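Side-chain contacts in probable transcriptional regulatory protein, Rv1404 (Mycobacterium tuberculosis, PDB 2NYX), which probably binds DNA and regulates transcription, as a dimeric member of the MarR family of winged helix-turn-helix proteins: residues B[15-18]-B[19-23]; B[25-28]-B[29-33]; B[69-72]-B[73-77]; B[122-125]-B[126-130]. All coordinates share one frame; numbering follows the deposited sequence.

Contact 1: residues B[15-18]-B[19-23]; sequences DVIT and DALLT
Asp-19 meets the start of the helix through its backbone: its N reaches Asp-15 O at 3.3 Å, a weak hydrogen bond, while its CB rests against the same carbonyl oxygen. The carboxylates of the two aspartates are not in contact, with OD2 of Asp-15 and OD2 of Asp-19 6.0 Å apart; two like charges at that spacing would probably repel mildly. Asp-19 OD1 faces Arg-121 of the second subunit in a long, weak ion pair. At Ala-20 the helical bonding becomes firm, N to Val-16 O measuring 3.0 Å with a nearly straight N-H...O angle of 167°. Leu-21 donates its N to Ile-17 O at 2.9 Å, and its CD2 touches Ile-17 CG2 at 3.7 Å. Those two side chains run alongside each other and point the same way, because Ile-17 holds CG2 opposite its backbone N (CG1 at chi1 -74°), on the side where the next turn lies. Leu-22 repeats the arrangement one residue on: N bonds to Thr-18 O at 3.0 Å, and CD2 lies beside Thr-18 CG2 at 3.9 Å while also pressing on Thr-18 O at 3.1 Å. Val-128 and Ile-124 of the second subunit pack on Ile-17 and Thr-18. Such i to i+4 pairs along an N-terminal helix, met by helix 107-128 of the second subunit, are characteristic of the MarR dimerisation region.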
ATOM      1  N   ASP B  15       2.816 -19.447   0.786  1.00 46.32           N
ATOM      2  CA  ASP B  15       1.884 -19.994  -0.237  1.00 44.15           C
ATOM      3  C   ASP B  15       0.532 -20.165   0.436  1.00 42.30           C
ATOM      4  O   ASP B  15      -0.445 -19.526   0.049  1.00 41.97           O
ATOM      5  CB  ASP B  15       2.311 -21.282  -0.916  1.00 44.51           C
ATOM      6  CG  ASP B  15       1.464 -21.609  -2.139  1.00 45.47           C
ATOM      7  OD1 ASP B  15       2.028 -21.678  -3.255  1.00 46.56           O
ATOM      8  OD2 ASP B  15       0.238 -21.804  -1.987  1.00 46.74           O
ATOM      9  N   VAL B  16       0.491 -21.041   1.437  1.00 40.02           N
ATOM     10  CA  VAL B  16      -0.554 -20.997   2.445  1.00 37.73           C
ATOM     11  C   VAL B  16      -0.205 -19.833   3.378  1.00 36.04           C
ATOM     12  O   VAL B  16      -1.085 -19.104   3.834  1.00 35.69           O
ATOM     13  CB  VAL B  16      -0.671 -22.338   3.212  1.00 37.81           C
ATOM     14  CG1 VAL B  16      -1.424 -22.172   4.524  1.00 37.58           C
ATOM     15  CG2 VAL B  16      -1.361 -23.388   2.341  1.00 38.17           C
ATOM     16  N   ILE B  17       1.091 -19.662   3.632  1.00 33.95           N
ATOM     17  CA  ILE B  17       1.593 -18.574   4.455  1.00 32.08           C
ATOM     18  C   ILE B  17       1.305 -17.253   3.761  1.00 30.91           C
ATOM     19  O   ILE B  17       0.820 -16.314   4.394  1.00 30.54           O
ATOM     20  CB  ILE B  17       3.110 -18.729   4.756  1.00 32.09           C
ATOM     21  CG1 ILE B  17       3.359 -19.833   5.792  1.00 32.14           C
ATOM     22  CG2 ILE B  17       3.735 -17.408   5.212  1.00 32.06           C
ATOM     23  CD1 ILE B  17       2.941 -19.482   7.223  1.00 32.52           C
ATOM     24  N   THR B  18       1.581 -17.207   2.456  1.00 29.58           N
ATOM     25  CA  THR B  18       1.346 -16.025   1.629  1.00 28.29           C
ATOM     26  C   THR B  18      -0.115 -15.625   1.639  1.00 27.91           C
ATOM     27  O   THR B  18      -0.426 -14.448   1.768  1.00 27.70           O
ATOM     28  CB  THR B  18       1.844 -16.222   0.178  1.00 28.00           C
ATOM     29  OG1 THR B  18       3.270 -16.187   0.167  1.00 26.98           O
ATOM     30  CG2 THR B  18       1.349 -15.109  -0.731  1.00 27.90           C
ATOM     31  N   ASP B  19      -1.002 -16.605   1.509  1.00 27.59           N
ATOM     32  CA  ASP B  19      -2.435 -16.354   1.581  1.00 27.61           C
ATOM     33  C   ASP B  19      -2.845 -15.805   2.930  1.00 27.00           C
ATOM     34  O   ASP B  19      -3.559 -14.814   3.000  1.00 26.85           O
ATOM     35  CB  ASP B  19      -3.233 -17.614   1.262  1.00 27.99           C
ATOM     36  CG  ASP B  19      -3.706 -17.658  -0.176  1.00 29.94           C
ATOM     37  OD1 ASP B  19      -3.246 -16.829  -1.004  1.00 32.63           O
ATOM     38  OD2 ASP B  19      -4.546 -18.532  -0.482  1.00 32.75           O
ATOM     39  N   ALA B  20      -2.378 -16.437   4.000  1.00 26.79           N
ATOM     40  CA  ALA B  20      -2.659 -15.957   5.344  1.00 26.75           C
ATOM     41  C   ALA B  20      -2.198 -14.512   5.492  1.00 26.79           C
ATOM     42  O   ALA B  20      -2.822 -13.725   6.195  1.00 27.20           O
ATOM     43  CB  ALA B  20      -1.997 -16.845   6.374  1.00 26.72           C
ATOM     44  N   LEU B  21      -1.116 -14.176   4.800  1.00 26.71           N
ATOM     45  CA  LEU B  21      -0.523 -12.848   4.817  1.00 26.44           C
ATOM     46  C   LEU B  21      -1.303 -11.790   4.041  1.00 26.60           C
ATOM     47  O   LEU B  21      -1.268 -10.622   4.400  1.00 26.87           O
ATOM     48  CB  LEU B  21       0.907 -12.923   4.282  1.00 26.31           C
ATOM     49  CG  LEU B  21       2.140 -12.764   5.179  1.00 25.97           C
ATOM     50  CD1 LEU B  21       1.862 -12.915   6.675  1.00 24.35           C
ATOM     51  CD2 LEU B  21       3.221 -13.731   4.702  1.00 24.34           C
ATOM     52  N   LEU B  22      -1.970 -12.174   2.957  1.00 26.88           N
ATOM     53  CA  LEU B  22      -2.829 -11.232   2.241  1.00 27.14           C
ATOM     54  C   LEU B  22      -3.964 -10.751   3.138  1.00 27.38           C
ATOM     55  O   LEU B  22      -4.264  -9.554   3.183  1.00 27.73           O
ATOM     56  CB  LEU B  22      -3.423 -11.860   0.986  1.00 27.22           C
ATOM     57  CG  LEU B  22      -2.668 -11.833  -0.343  1.00 27.48           C
ATOM     58  CD1 LEU B  22      -1.665 -10.701  -0.418  1.00 27.19           C
ATOM     59  CD2 LEU B  22      -2.011 -13.172  -0.599  1.00 28.72           C
ATOM     60  N   THR B  23      -4.579 -11.697   3.848  1.00 27.12           N
ATOM     61  CA  THR B  23      -5.637 -11.425   4.806  1.00 26.93           C
ATOM     62  C   THR B  23      -5.122 -10.601   5.997  1.00 26.57           C
ATOM     63  O   THR B  23      -5.685  -9.561   6.321  1.00 26.90           O
ATOM     64  CB  THR B  23      -6.253 -12.757   5.292  1.00 27.12           C
ATOM     65  OG1 THR B  23      -6.757 -13.484   4.162  1.00 28.27           O
ATOM     66  CG2 THR B  23      -7.392 -12.536   6.306  1.00 27.32           C
TER

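Contact 2: residues B[25-28]-B[29-33]; sequences SRLL and VAISA
Leu-27 and Ile-31, one turn apart, form the apolar part of the contact. Their side chains cross obliquely, with Leu-27 CG 4.0 Å from Ile-31 CD1, and Leu-27 CD1 lies about equally far from CG1 and CD1 of Ile-31. Leu-27 reaches forward along the helix because its CG stands opposite the backbone N (chi1 -172°), beside the carbonyl carbon; Ile-31 turns CG1 back the other way, so that it also lies over Leu-27 O at 3.4 Å. Val-29 CG2 lies 3.4 Å from Ser-25 O, a methyl against a carbonyl oxygen.

This segment opens helix 26-39, an N-terminal helix of the MarR fold that packs in its own chain against the long helix 107-128: Leu-28 meets Ile-124, and Ile-31 meets Arg-120 and Ile-127. Around the same turn the second subunit comes close, its Gly-150 packing on Leu-27 and its Ser-25 on Leu-28 and Ser-32.

The polar contacts are centred on carbonyl oxygens. Val-29 N bonds to Ser-25 O, Ala-30 N to Arg-26 O, and Ile-31 N to Leu-27 O at 2.9 Å. Leu-28 O is gripped twice by a single residue, by Ser-32 N at 2.8 Å and by Ser-32 OG, also at 2.8 Å. The hydroxyl donates from above the carbonyl plane, 41° out of it, whereas the amide is tilted by 19°. The OG bond gives the hydroxyl of the buried Ser-32 an acceptor within its own helix. Ser-25 OG instead bonds back to Leu-21 O of the preceding helix.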
ATOM      1  N   SER B  25      -2.630  -8.686   6.477  1.00 25.40           N
ATOM      2  CA  SER B  25      -2.028  -7.401   6.228  1.00 26.04           C
ATOM      3  C   SER B  25      -3.022  -6.322   5.773  1.00 25.82           C
ATOM      4  O   SER B  25      -2.630  -5.178   5.599  1.00 25.54           O
ATOM      5  CB  SER B  25      -0.868  -7.546   5.235  1.00 25.95           C
ATOM      6  OG  SER B  25      -1.361  -7.796   3.934  1.00 27.64           O
ATOM      7  N   ARG B  26      -4.290  -6.690   5.585  1.00 25.85           N
ATOM      8  CA  ARG B  26      -5.338  -5.754   5.145  1.00 26.03           C
ATOM      9  C   ARG B  26      -5.372  -4.447   5.938  1.00 25.16           C
ATOM     10  O   ARG B  26      -5.374  -3.370   5.348  1.00 25.16           O
ATOM     11  CB  ARG B  26      -6.724  -6.402   5.206  1.00 25.68           C
ATOM     12  CG  ARG B  26      -7.148  -7.181   3.974  1.00 26.89           C
ATOM     13  CD  ARG B  26      -8.506  -7.885   4.204  1.00 27.98           C
ATOM     14  NE  ARG B  26      -8.598  -8.424   5.565  1.00 33.60           N
ATOM     15  CZ  ARG B  26      -9.414  -9.400   5.971  1.00 36.10           C
ATOM     16  NH1 ARG B  26     -10.252 -10.006   5.130  1.00 37.00           N
ATOM     17  NH2 ARG B  26      -9.381  -9.785   7.242  1.00 37.11           N
ATOM     18  N   LEU B  27      -5.408  -4.548   7.267  1.00 24.65           N
ATOM     19  CA  LEU B  27      -5.491  -3.365   8.123  1.00 24.16           C
ATOM     20  C   LEU B  27      -4.275  -2.461   8.001  1.00 24.22           C
ATOM     21  O   LEU B  27      -4.422  -1.270   7.760  1.00 24.48           O
ATOM     22  CB  LEU B  27      -5.751  -3.729   9.587  1.00 23.92           C
ATOM     23  CG  LEU B  27      -6.043  -2.558  10.538  1.00 23.80           C
ATOM     24  CD1 LEU B  27      -7.064  -1.588   9.962  1.00 23.42           C
ATOM     25  CD2 LEU B  27      -6.511  -3.045  11.888  1.00 23.76           C
ATOM     26  N   LEU B  28      -3.079  -3.021   8.160  1.00 24.23           N
ATOM     27  CA  LEU B  28      -1.872  -2.221   8.078  1.00 24.43           C
ATOM     28  C   LEU B  28      -1.855  -1.459   6.765  1.00 24.52           C
ATOM     29  O   LEU B  28      -1.537  -0.267   6.743  1.00 24.64           O
ATOM     30  CB  LEU B  28      -0.619  -3.078   8.183  1.00 24.25           C
ATOM     31  CG  LEU B  28       0.440  -2.634   9.201  1.00 24.93           C
ATOM     32  CD1 LEU B  28       1.819  -3.160   8.815  1.00 24.45           C
ATOM     33  CD2 LEU B  28       0.474  -1.124   9.442  1.00 24.09           C
ATOM     34  N   VAL B  29      -2.217  -2.156   5.684  1.00 24.39           N
ATOM     35  CA  VAL B  29      -2.264  -1.580   4.337  1.00 24.32           C
ATOM     36  C   VAL B  29      -3.276  -0.428   4.225  1.00 24.13           C
ATOM     37  O   VAL B  29      -2.975   0.606   3.636  1.00 24.52           O
ATOM     38  CB  VAL B  29      -2.520  -2.675   3.264  1.00 24.12           C
ATOM     39  CG1 VAL B  29      -3.040  -2.075   1.959  1.00 25.04           C
ATOM     40  CG2 VAL B  29      -1.253  -3.464   3.006  1.00 24.18           C
ATOM     41  N   ALA B  30      -4.462  -0.603   4.794  1.00 23.79           N
ATOM     42  CA  ALA B  30      -5.483   0.439   4.766  1.00 23.54           C
ATOM     43  C   ALA B  30      -5.029   1.644   5.559  1.00 23.41           C
ATOM     44  O   ALA B  30      -5.293   2.766   5.160  1.00 23.62           O
ATOM     45  CB  ALA B  30      -6.807  -0.080   5.312  1.00 23.64           C
ATOM     46  N   ILE B  31      -4.356   1.403   6.686  1.00 23.27           N
ATOM     47  CA  ILE B  31      -3.807   2.470   7.525  1.00 22.96           C
ATOM     48  C   ILE B  31      -2.719   3.225   6.766  1.00 22.68           C
ATOM     49  O   ILE B  31      -2.665   4.455   6.798  1.00 22.24           O
ATOM     50  CB  ILE B  31      -3.230   1.933   8.863  1.00 23.21           C
ATOM     51  CG1 ILE B  31      -4.345   1.443   9.792  1.00 22.62           C
ATOM     52  CG2 ILE B  31      -2.413   3.019   9.582  1.00 24.13           C
ATOM     53  CD1 ILE B  31      -3.828   0.759  11.063  1.00 22.35           C
ATOM     54  N   SER B  32      -1.858   2.478   6.087  1.00 22.53           N
ATOM     55  CA  SER B  32      -0.821   3.074   5.262  1.00 22.62           C
ATOM     56  C   SER B  32      -1.433   3.928   4.158  1.00 22.77           C
ATOM     57  O   SER B  32      -1.042   5.078   3.973  1.00 22.65           O
ATOM     58  CB  SER B  32       0.078   1.998   4.673  1.00 22.61           C
ATOM     59  OG  SER B  32       0.643   1.197   5.699  1.00 23.17           O
ATOM     60  N   ALA B  33      -2.411   3.368   3.448  1.00 22.66           N
ATOM     61  CA  ALA B  33      -3.028   4.042   2.318  1.00 22.51           C
ATOM     62  C   ALA B  33      -3.727   5.299   2.779  1.00 22.76           C
ATOM     63  O   ALA B  33      -3.627   6.329   2.131  1.00 23.61           O
ATOM     64  CB  ALA B  33      -3.995   3.124   1.615  1.00 22.32           C
TER

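Contact 3: residues B[69-72]-B[73-77]; sequences LGVQ and PSATG
Thr-76 and Gln-72 hold the tight side of this contact together. Gln-72 O, at the N-cap position, accepts two hydrogen bonds from Thr-76: N at 3.0 Å with an N-H...O angle of 166°, lying in the carbonyl plane, and OG1 at 2.9 Å, arriving from above that plane by 54°. With chi1 at -48° the hydroxyl sits beside the threonine's own backbone N, from where it reaches back to that oxygen, while CG2, anti to the backbone N, meets Leu-69 CD1 at 3.9 Å. Val-71 adds to this packing, its CG1 lying 3.7 Å from Thr-76 OG1 and 4.0 Å from Ala-75 CB. Helix 45-57 closes over Leu-69, and Leu-65 and Ala-66 of helix 62-69 pack on Thr-76.

The outer side is polar and looser. The Gln-72 side chain, extended beyond CG, runs alongside Ser-74 without bonding to it directly, NE2 staying 3.9 Å from Ser-74 CB. A water bridges the gap, accepting from Gln-72 NE2 at 3.2 Å and lying 2.7 Å from Ser-74 OG.

Gly-70, with positive phi, ends helix 62-69 in a Schellman motif, and its O bonds to His-34 of the second subunit. Helix, tight turn and new helix make up the helix-turn-helix of the MarR family, in which helix 73-85 corresponds to the helix that probably reads DNA.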
ATOM      1  N   LEU B  69      11.513   0.416  -7.765  1.00 24.47           N
ATOM      2  CA  LEU B  69      10.052   0.418  -7.750  1.00 24.59           C
ATOM      3  C   LEU B  69       9.425  -0.916  -8.157  1.00 24.51           C
ATOM      4  O   LEU B  69       8.346  -1.256  -7.673  1.00 24.38           O
ATOM      5  CB  LEU B  69       9.494   1.513  -8.650  1.00 24.61           C
ATOM      6  CG  LEU B  69       9.183   2.835  -7.964  1.00 26.20           C
ATOM      7  CD1 LEU B  69       9.197   3.937  -9.012  1.00 29.25           C
ATOM      8  CD2 LEU B  69       7.841   2.799  -7.239  1.00 26.58           C
ATOM      9  N   GLY B  70      10.097  -1.653  -9.043  1.00 24.36           N
ATOM     10  CA  GLY B  70       9.534  -2.852  -9.660  1.00 24.04           C
ATOM     11  C   GLY B  70       8.444  -2.481 -10.651  1.00 24.21           C
ATOM     12  O   GLY B  70       7.463  -3.202 -10.812  1.00 24.04           O
ATOM     13  N   VAL B  71       8.619  -1.332 -11.295  1.00 24.42           N
ATOM     14  CA  VAL B  71       7.676  -0.790 -12.273  1.00 24.70           C
ATOM     15  C   VAL B  71       8.387  -0.624 -13.619  1.00 25.03           C
ATOM     16  O   VAL B  71       9.603  -0.437 -13.661  1.00 24.96           O
ATOM     17  CB  VAL B  71       7.093   0.569 -11.781  1.00 24.68           C
ATOM     18  CG1 VAL B  71       6.255   1.260 -12.855  1.00 24.73           C
ATOM     19  CG2 VAL B  71       6.267   0.362 -10.529  1.00 24.52           C
ATOM     20  N   GLN B  72       7.621  -0.725 -14.706  1.00 25.33           N
ATOM     21  CA  GLN B  72       8.110  -0.496 -16.064  1.00 26.41           C
ATOM     22  C   GLN B  72       8.666   0.931 -16.216  1.00 25.48           C
ATOM     23  O   GLN B  72       8.065   1.872 -15.710  1.00 25.76           O
ATOM     24  CB  GLN B  72       6.976  -0.786 -17.065  1.00 26.21           C
ATOM     25  CG  GLN B  72       6.857   0.191 -18.243  1.00 28.55           C
ATOM     26  CD  GLN B  72       5.552   0.034 -19.034  1.00 29.45           C
ATOM     27  OE1 GLN B  72       4.466  -0.140 -18.453  1.00 33.25           O
ATOM     28  NE2 GLN B  72       5.654   0.093 -20.366  1.00 32.50           N
ATOM     29  N   PRO B  73       9.828   1.090 -16.890  1.00 25.08           N
ATOM     30  CA  PRO B  73      10.484   2.402 -17.030  1.00 24.59           C
ATOM     31  C   PRO B  73       9.644   3.526 -17.662  1.00 24.43           C
ATOM     32  O   PRO B  73       9.719   4.670 -17.198  1.00 24.14           O
ATOM     33  CB  PRO B  73      11.731   2.101 -17.876  1.00 24.35           C
ATOM     34  CG  PRO B  73      11.493   0.768 -18.481  1.00 24.57           C
ATOM     35  CD  PRO B  73      10.605   0.020 -17.542  1.00 25.20           C
ATOM     36  N   SER B  74       8.865   3.218 -18.701  1.00 24.11           N
ATOM     37  CA  SER B  74       8.043   4.241 -19.364  1.00 24.26           C
ATOM     38  C   SER B  74       7.099   4.901 -18.367  1.00 24.32           C
ATOM     39  O   SER B  74       7.001   6.136 -18.304  1.00 23.76           O
ATOM     40  CB  SER B  74       7.232   3.643 -20.509  1.00 24.28           C
ATOM     41  OG  SER B  74       8.070   3.228 -21.567  1.00 25.15           O
ATOM     42  N   ALA B  75       6.421   4.053 -17.589  1.00 24.41           N
ATOM     43  CA  ALA B  75       5.503   4.477 -16.546  1.00 24.80           C
ATOM     44  C   ALA B  75       6.229   5.217 -15.435  1.00 25.08           C
ATOM     45  O   ALA B  75       5.748   6.241 -14.973  1.00 25.64           O
ATOM     46  CB  ALA B  75       4.744   3.284 -15.988  1.00 24.69           C
ATOM     47  N   THR B  76       7.380   4.705 -15.008  1.00 25.56           N
ATOM     48  CA  THR B  76       8.218   5.399 -14.024  1.00 26.26           C
ATOM     49  C   THR B  76       8.540   6.824 -14.501  1.00 26.83           C
ATOM     50  O   THR B  76       8.353   7.799 -13.772  1.00 26.52           O
ATOM     51  CB  THR B  76       9.542   4.638 -13.755  1.00 25.97           C
ATOM     52  OG1 THR B  76       9.269   3.260 -13.517  1.00 25.86           O
ATOM     53  CG2 THR B  76      10.254   5.202 -12.543  1.00 26.25           C
ATOM     54  N   GLY B  77       9.014   6.930 -15.735  1.00 27.67           N
ATOM     55  CA  GLY B  77       9.345   8.214 -16.318  1.00 29.34           C
ATOM     56  C   GLY B  77       8.187   9.180 -16.254  1.00 30.51           C
ATOM     57  O   GLY B  77       8.373  10.333 -15.893  1.00 30.21           O
TER
HETATM   58  O   HOH W   1       8.730   0.755 -20.739  1.00 23.91           O

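Contact 4: residues B[122-125]-B[126-130]; sequences TEIA and RIVEQ
Bends at chi2 of Glu-123 (-61°) and chi3 of Arg-126 (65°) fold two long side chains together one turn apart, so that they lie side by side and point the same way. The result is a salt bridge. Glu-123 OE1 receives Arg-126 NE at 2.8 Å, approached from above the carboxylate plane, and OE2 takes a weak bond from NH2 at 3.3 Å, lying in plane at the guanidinium edge. With the two planes 29° apart, the two bonds are unequal and the groups are not coplanar. Ile-127 crosses the same carboxylate, its CD1 3.6 Å from Glu-123 OE2.

The turn lies near the end of helix 107-128, the long helix that in MarR proteins links the winged DNA-binding lobe to the dimerisation region. Thr-18 of the second subunit packs on Ile-124 and Ala-125, and Gly-150 of that subunit on Ile-127.

On another side of the helix the contact is apolar: Ile-124 CG2 meets Val-128 CG2 at 4.0 Å, and the latter methyl also presses on Ile-124 O at 3.2 Å. Backbone bonds continue beneath, Val-128 N to Ile-124 O and Glu-129 N to Ala-125 O, both 2.8 Å.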
ATOM      1  N   THR B 122       1.544   7.421  14.437  1.00 27.80           N
ATOM      2  CA  THR B 122       0.586   7.777  15.485  1.00 28.15           C
ATOM      3  C   THR B 122      -0.606   6.811  15.504  1.00 28.30           C
ATOM      4  O   THR B 122      -1.076   6.435  16.578  1.00 28.46           O
ATOM      5  CB  THR B 122       0.110   9.255  15.374  1.00 28.13           C
ATOM      6  OG1 THR B 122       1.240  10.123  15.267  1.00 28.61           O
ATOM      7  CG2 THR B 122      -0.686   9.675  16.599  1.00 28.69           C
ATOM      8  N   GLU B 123      -1.080   6.403  14.325  1.00 28.63           N
ATOM      9  CA  GLU B 123      -2.155   5.411  14.230  1.00 29.06           C
ATOM     10  C   GLU B 123      -1.706   4.023  14.647  1.00 28.88           C
ATOM     11  O   GLU B 123      -2.486   3.278  15.236  1.00 28.91           O
ATOM     12  CB  GLU B 123      -2.771   5.342  12.825  1.00 29.13           C
ATOM     13  CG  GLU B 123      -4.195   5.931  12.725  1.00 32.20           C
ATOM     14  CD  GLU B 123      -5.241   5.208  13.611  1.00 34.35           C
ATOM     15  OE1 GLU B 123      -5.817   5.863  14.508  1.00 34.84           O
ATOM     16  OE2 GLU B 123      -5.494   3.998  13.411  1.00 34.66           O
ATOM     17  N   ILE B 124      -0.461   3.672  14.330  1.00 28.55           N
ATOM     18  CA  ILE B 124       0.044   2.348  14.656  1.00 28.42           C
ATOM     19  C   ILE B 124       0.158   2.171  16.164  1.00 28.28           C
ATOM     20  O   ILE B 124      -0.349   1.187  16.698  1.00 28.72           O
ATOM     21  CB  ILE B 124       1.362   2.003  13.901  1.00 28.62           C
ATOM     22  CG1 ILE B 124       1.056   1.781  12.414  1.00 28.68           C
ATOM     23  CG2 ILE B 124       2.048   0.761  14.508  1.00 28.30           C
ATOM     24  CD1 ILE B 124       2.292   1.609  11.502  1.00 28.64           C
ATOM     25  N   ALA B 125       0.781   3.134  16.843  1.00 27.94           N
ATOM     26  CA  ALA B 125       0.980   3.078  18.296  1.00 27.71           C
ATOM     27  C   ALA B 125      -0.327   3.090  19.086  1.00 27.78           C
ATOM     28  O   ALA B 125      -0.441   2.413  20.102  1.00 27.71           O
ATOM     29  CB  ALA B 125       1.896   4.204  18.756  1.00 27.67           C
ATOM     30  N   ARG B 126      -1.312   3.850  18.612  1.00 27.94           N
ATOM     31  CA  ARG B 126      -2.648   3.844  19.196  1.00 28.18           C
ATOM     32  C   ARG B 126      -3.224   2.427  19.215  1.00 28.23           C
ATOM     33  O   ARG B 126      -3.833   1.995  20.201  1.00 28.32           O
ATOM     34  CB  ARG B 126      -3.576   4.778  18.418  1.00 28.33           C
ATOM     35  CG  ARG B 126      -4.935   4.994  19.070  1.00 29.24           C
ATOM     36  CD  ARG B 126      -5.939   5.591  18.091  1.00 31.83           C
ATOM     37  NE  ARG B 126      -6.240   4.683  16.978  1.00 33.41           N
ATOM     38  CZ  ARG B 126      -7.152   3.711  17.018  1.00 34.33           C
ATOM     39  NH1 ARG B 126      -7.863   3.499  18.120  1.00 35.00           N
ATOM     40  NH2 ARG B 126      -7.350   2.944  15.955  1.00 34.56           N
ATOM     41  N   ILE B 127      -3.024   1.707  18.120  1.00 28.22           N
ATOM     42  CA  ILE B 127      -3.475   0.328  18.019  1.00 28.39           C
ATOM     43  C   ILE B 127      -2.587  -0.632  18.833  1.00 28.69           C
ATOM     44  O   ILE B 127      -3.082  -1.596  19.415  1.00 28.51           O
ATOM     45  CB  ILE B 127      -3.630  -0.084  16.538  1.00 28.16           C
ATOM     46  CG1 ILE B 127      -4.782   0.723  15.924  1.00 28.24           C
ATOM     47  CG2 ILE B 127      -3.886  -1.582  16.412  1.00 28.32           C
ATOM     48  CD1 ILE B 127      -4.917   0.641  14.424  1.00 27.73           C
ATOM     49  N   VAL B 128      -1.287  -0.344  18.904  1.00 29.13           N
ATOM     50  CA  VAL B 128      -0.360  -1.139  19.715  1.00 29.85           C
ATOM     51  C   VAL B 128      -0.625  -1.011  21.226  1.00 30.64           C
ATOM     52  O   VAL B 128      -0.385  -1.959  21.978  1.00 30.75           O
ATOM     53  CB  VAL B 128       1.121  -0.813  19.382  1.00 29.55           C
ATOM     54  CG1 VAL B 128       2.071  -1.575  20.282  1.00 29.07           C
ATOM     55  CG2 VAL B 128       1.424  -1.162  17.940  1.00 30.31           C
ATOM     56  N   GLU B 129      -1.113   0.147  21.667  1.00 31.58           N
ATOM     57  CA  GLU B 129      -1.486   0.344  23.068  1.00 33.00           C
ATOM     58  C   GLU B 129      -2.615  -0.600  23.482  1.00 33.64           C
ATOM     59  O   GLU B 129      -2.771  -0.913  24.663  1.00 33.40           O
ATOM     60  CB  GLU B 129      -1.906   1.795  23.326  1.00 33.18           C
ATOM     61  CG  GLU B 129      -0.768   2.806  23.341  1.00 34.57           C
ATOM     62  CD  GLU B 129       0.046   2.809  24.634  1.00 37.42           C
ATOM     63  OE1 GLU B 129      -0.535   2.655  25.740  1.00 38.44           O
ATOM     64  OE2 GLU B 129       1.280   2.997  24.543  1.00 38.49           O
ATOM     65  N   GLN B 130      -3.378  -1.059  22.493  1.00 34.75           N
ATOM     66  CA  GLN B 130      -4.527  -1.935  22.704  1.00 36.09           C
ATOM     67  C   GLN B 130      -4.206  -3.436  22.737  1.00 36.59           C
ATOM     68  O   GLN B 130      -5.065  -4.236  23.099  1.00 36.79           O
ATOM     69  CB  GLN B 130      -5.620  -1.640  21.670  1.00 35.89           C
ATOM     70  CG  GLN B 130      -6.236  -0.255  21.823  1.00 36.90           C
ATOM     71  CD  GLN B 130      -7.327   0.033  20.808  1.00 37.19           C
ATOM     72  OE1 GLN B 130      -7.086   0.041  19.593  1.00 38.97           O
ATOM     73  NE2 GLN B 130      -8.536   0.287  21.302  1.00 38.17           N
TER

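How the contacts relate
Contacts 1, 2 and 4 belong to the dimerisation region, whereas contact 3 lies in the helix-turn-helix, its centre about 34 Å from that of contact 4, on the opposite side of the chain's centre. Contacts 2 and 4 touch directly: Ile-31 CD1 meets Ile-127 CD1 at 3.5 Å, joining helices 26-39 and 107-128. Contact 1 adjoins contact 2 in sequence. All four are partly buried and reach the second subunit; contacts 2 and 3 each have four buried touching residues, contact 4 three, and contact 1, farthest from the chain's centre, two. Their polar chemistry differs: backbone bonding in contact 1, hydroxyl-to-carbonyl bonds in contacts 2 and 3, a water bridge in contact 3, and a salt bridge in contact 4.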